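Local coordinates for protein LD10117p (Drosophila melanogaster, PDB 5HJQ) that acts as a GTPase-activating protein for Rab35 in synaptic vesicle protein recycling and, through its TBC domain, binds phosphoinositides, at residues 115-118 with 119-122; 289-292 with 293-297. All coordinates share one frame; numbering follows the deposited sequence.

Contact 1. Residues 115-118 with 119-122; sequences QLWP and MLCG
Leu116 and Trp117 each lend their carbonyl to the next turn of the helix: Leu120 N bonds Leu116 O at 3.1 Å, nearly straight at 165°, and Cys121 N bonds Trp117 O at 3.1 Å. Pro118 has no N-H for the preceding turn, and the helix is kinked there. Its own carbonyl still accepts a weak bond from Gly122 N. The two leucine side chains meet at an oblique angle, with Leu116 CD1 3.9 Å from Leu120 CG. Leu116 reaches forward because its CG stands anti to the backbone N (chi1 179°), swinging the branch toward the following turn. Within the all-helical TBC domain this is most of helix 113-122, whose inner face packs on helix 284-297. Trp117 suits that face, its indole packing against Met291 while NE1 bonds Asp292. Leu120 CD1 comes obliquely to the indole, 4.2 Å from Trp117 CD1, and Leu120 also packs on Phe295. With an alanine here, Leu116 and the indole would probably lose their apolar neighbour and a gap would open beside Phe295. Met119, long and flexible, curls its methyl back at chi3 until CE lies 4.1 Å from Leu116 CD1, and also rests on helix 82-91.

Contact 2. Residues 289-292 with 293-297; sequences RIMD and CYFHE
Asp292 OD2 is gripped by two arginines: Arg289 NH1, one helical turn earlier, donates to it at 2.8 Å, and Arg113 forms a second salt bridge. The Arg289 bond uses the anti lone pair of OD2 and is bent, at 135°, while Arg289 NH2 bonds Leu101 O. The other carboxylate oxygen, OD1, takes the indole N-H of Trp117. This positive environment would be expected to favour the ionised carboxylate here. Along the helix, Tyr294 N bonds Ile290 O and Phe295 N bonds Met291 O, each at 2.9 Å. Met291 then fills the angle between two aromatic side chains, a double Met-aromatic contact. Its chain, bent at chi2 (-53°) and chi3, sets SD 3.7 Å from Tyr294 CD2 and 3.9 Å from Phe295 CZ, oblique to both rings. A flexible, polarisable thioether suits this position, since it can meet two differently turned rings at once. Phe295 crosses back over the preceding turn, bringing CE2 to 3.8 Å from Met291 CB. Glu297, at the end of the helix, touches the bound inositol trisphosphate and pairs with Arg102. Helix 284-297 is flanked by helix 113-122 at Phe295, helix 94-103 at His296, helix 300-317 at Ile290 and Tyr294, and helix 347-356 at Arg289.

Contact 2 belongs to the core of the TBC domain, all its touching residues buried, whereas contact 1 lies nearer the surface and is only partly buried. Each is a local arrangement on a single helix, 113-122 or 284-297, and the two helices pack together with the contact centres about 10 Å apart. Trp117 joins them, its CD2 lying 3.6 Å from Phe295 CE2 in an edge-to-face pairing, and Leu120 CD1 comes to 3.5 Å from Asp292 O. Contact 1 relies mainly on aliphatic side chains around a proline kink; contact 2 adds buried charge and sulfur-aromatic packing, and its far end reaches the phosphoinositide pocket through Glu297.

Contact 1. Residues 115-118 with 119-122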
# COMPACT_ATOMS: atom_id res chain seq x y z
N GLN A 115 13.81 -12.62 -0.17
CA GLN A 115 14.57 -12.45 -1.41
C GLN A 115 13.75 -11.80 -2.52
O GLN A 115 14.27 -10.99 -3.29
CB GLN A 115 15.10 -13.81 -1.89
CG GLN A 115 16.28 -14.34 -1.09
CD GLN A 115 16.83 -15.63 -1.66
OE1 GLN A 115 17.83 -15.63 -2.38
NE2 GLN A 115 16.18 -16.74 -1.34
N LEU A 116 12.47 -12.16 -2.62
CA LEU A 116 11.62 -11.68 -3.71
C LEU A 116 11.43 -10.17 -3.69
O LEU A 116 11.61 -9.49 -4.70
CB LEU A 116 10.26 -12.37 -3.68
CG LEU A 116 9.23 -11.96 -4.74
CD1 LEU A 116 9.83 -12.04 -6.14
CD2 LEU A 116 7.99 -12.83 -4.64
N TRP A 117 11.08 -9.64 -2.52
CA TRP A 117 10.75 -8.22 -2.41
C TRP A 117 11.93 -7.25 -2.61
O TRP A 117 11.76 -6.23 -3.28
CB TRP A 117 10.09 -7.94 -1.05
CG TRP A 117 8.65 -8.34 -1.01
CD1 TRP A 117 7.96 -9.03 -1.96
CD2 TRP A 117 7.72 -8.07 0.05
NE1 TRP A 117 6.65 -9.20 -1.57
CE2 TRP A 117 6.48 -8.63 -0.34
CE3 TRP A 117 7.81 -7.42 1.28
CZ2 TRP A 117 5.35 -8.55 0.47
CZ3 TRP A 117 6.69 -7.34 2.07
CH2 TRP A 117 5.47 -7.91 1.67
N PRO A 118 13.12 -7.55 -2.04
CA PRO A 118 14.22 -6.62 -2.31
C PRO A 118 14.58 -6.53 -3.80
O PRO A 118 15.07 -5.49 -4.25
CB PRO A 118 15.38 -7.22 -1.52
CG PRO A 118 14.73 -7.94 -0.41
CD PRO A 118 13.48 -8.53 -1.00
N MET A 119 14.34 -7.60 -4.54
CA MET A 119 14.60 -7.61 -5.97
C MET A 119 13.56 -6.80 -6.74
O MET A 119 13.91 -6.00 -7.61
CB MET A 119 14.64 -9.04 -6.50
CG MET A 119 14.86 -9.13 -7.99
SD MET A 119 14.95 -10.83 -8.60
CE MET A 119 13.30 -11.42 -8.20
N LEU A 120 12.29 -7.03 -6.44
CA LEU A 120 11.20 -6.32 -7.10
C LEU A 120 11.34 -4.81 -6.95
O LEU A 120 11.22 -4.06 -7.92
CB LEU A 120 9.84 -6.77 -6.56
CG LEU A 120 9.44 -8.23 -6.78
CD1 LEU A 120 8.08 -8.51 -6.16
CD2 LEU A 120 9.44 -8.56 -8.26
N CYS A 121 11.63 -4.36 -5.73
CA CYS A 121 11.82 -2.94 -5.47
C CYS A 121 13.06 -2.41 -6.16
O CYS A 121 13.09 -1.26 -6.61
CB CYS A 121 11.90 -2.67 -3.97
SG CYS A 121 10.36 -2.98 -3.06
N GLY A 122 14.09 -3.24 -6.25
CA GLY A 122 15.36 -2.83 -6.83
C GLY A 122 15.32 -2.61 -8.33
O GLY A 122 16.15 -1.88 -8.88

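Contact 2. Residues 289-292 with 293-297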
# COMPACT_ATOMS: atom_id res chain seq x y z
N ARG A 289 -0.13 -10.14 0.02
CA ARG A 289 -0.34 -10.52 -1.37
C ARG A 289 -0.44 -9.28 -2.26
O ARG A 289 0.06 -9.28 -3.39
CB ARG A 289 -1.59 -11.38 -1.51
CG ARG A 289 -1.48 -12.75 -0.88
CD ARG A 289 -0.50 -13.63 -1.63
NE ARG A 289 -0.94 -13.92 -2.99
CZ ARG A 289 -0.36 -13.42 -4.08
NH1 ARG A 289 0.68 -12.61 -3.97
NH2 ARG A 289 -0.83 -13.73 -5.29
N ILE A 290 -1.08 -8.23 -1.75
CA ILE A 290 -1.18 -6.97 -2.48
C ILE A 290 0.20 -6.35 -2.69
O ILE A 290 0.52 -5.87 -3.78
CB ILE A 290 -2.10 -5.97 -1.76
CG1 ILE A 290 -3.55 -6.45 -1.77
CG2 ILE A 290 -2.02 -4.59 -2.40
CD1 ILE A 290 -4.51 -5.53 -1.04
N MET A 291 1.01 -6.35 -1.64
CA MET A 291 2.37 -5.82 -1.73
C MET A 291 3.21 -6.57 -2.76
O MET A 291 4.04 -5.96 -3.44
CB MET A 291 3.05 -5.88 -0.36
CG MET A 291 2.55 -4.82 0.62
SD MET A 291 2.61 -3.13 -0.03
CE MET A 291 0.87 -2.79 -0.23
N ASP A 292 3.00 -7.88 -2.87
CA ASP A 292 3.69 -8.70 -3.86
C ASP A 292 3.58 -8.13 -5.26
O ASP A 292 4.59 -7.98 -5.97
CB ASP A 292 3.15 -10.14 -3.86
CG ASP A 292 3.57 -10.93 -2.64
OD1 ASP A 292 4.60 -10.57 -2.02
OD2 ASP A 292 2.88 -11.92 -2.31
N CYS A 293 2.36 -7.80 -5.67
CA CYS A 293 2.12 -7.26 -7.00
C CYS A 293 2.47 -5.77 -7.07
O CYS A 293 3.00 -5.30 -8.07
CB CYS A 293 0.66 -7.47 -7.40
SG CYS A 293 0.16 -9.22 -7.40
N TYR A 294 2.18 -5.06 -5.98
CA TYR A 294 2.42 -3.62 -5.89
C TYR A 294 3.89 -3.26 -6.10
O TYR A 294 4.19 -2.30 -6.81
CB TYR A 294 1.94 -3.11 -4.53
CG TYR A 294 2.41 -1.72 -4.15
CD1 TYR A 294 1.81 -0.59 -4.70
CD2 TYR A 294 3.44 -1.53 -3.24
CE1 TYR A 294 2.22 0.68 -4.36
CE2 TYR A 294 3.87 -0.26 -2.89
CZ TYR A 294 3.24 0.84 -3.45
OH TYR A 294 3.64 2.12 -3.12
N PHE A 295 4.79 -4.03 -5.49
CA PHE A 295 6.22 -3.77 -5.60
C PHE A 295 6.74 -4.03 -7.02
O PHE A 295 7.90 -3.72 -7.33
CB PHE A 295 7.01 -4.63 -4.61
CG PHE A 295 6.83 -4.23 -3.17
CD1 PHE A 295 6.67 -2.90 -2.83
CD2 PHE A 295 6.81 -5.18 -2.17
CE1 PHE A 295 6.49 -2.52 -1.52
CE2 PHE A 295 6.63 -4.81 -0.85
CZ PHE A 295 6.47 -3.48 -0.52
N HIS A 296 5.89 -4.59 -7.87
CA HIS A 296 6.26 -4.88 -9.25
C HIS A 296 5.56 -3.95 -10.23
O HIS A 296 6.18 -3.43 -11.16
CB HIS A 296 5.93 -6.34 -9.58
CG HIS A 296 6.41 -6.78 -10.93
ND1 HIS A 296 7.72 -6.68 -11.32
CD2 HIS A 296 5.75 -7.34 -11.97
CE1 HIS A 296 7.85 -7.14 -12.55
NE2 HIS A 296 6.66 -7.55 -12.97
N GLU A 297 4.26 -3.75 -10.02
CA GLU A 297 3.44 -2.97 -10.94
C GLU A 297 3.35 -1.50 -10.55
O GLU A 297 3.43 -0.62 -11.40
CB GLU A 297 2.04 -3.56 -11.03
CG GLU A 297 2.01 -5.05 -11.33
CD GLU A 297 0.61 -5.56 -11.61
OE1 GLU A 297 -0.10 -4.92 -12.42
OE2 GLU A 297 0.22 -6.59 -11.02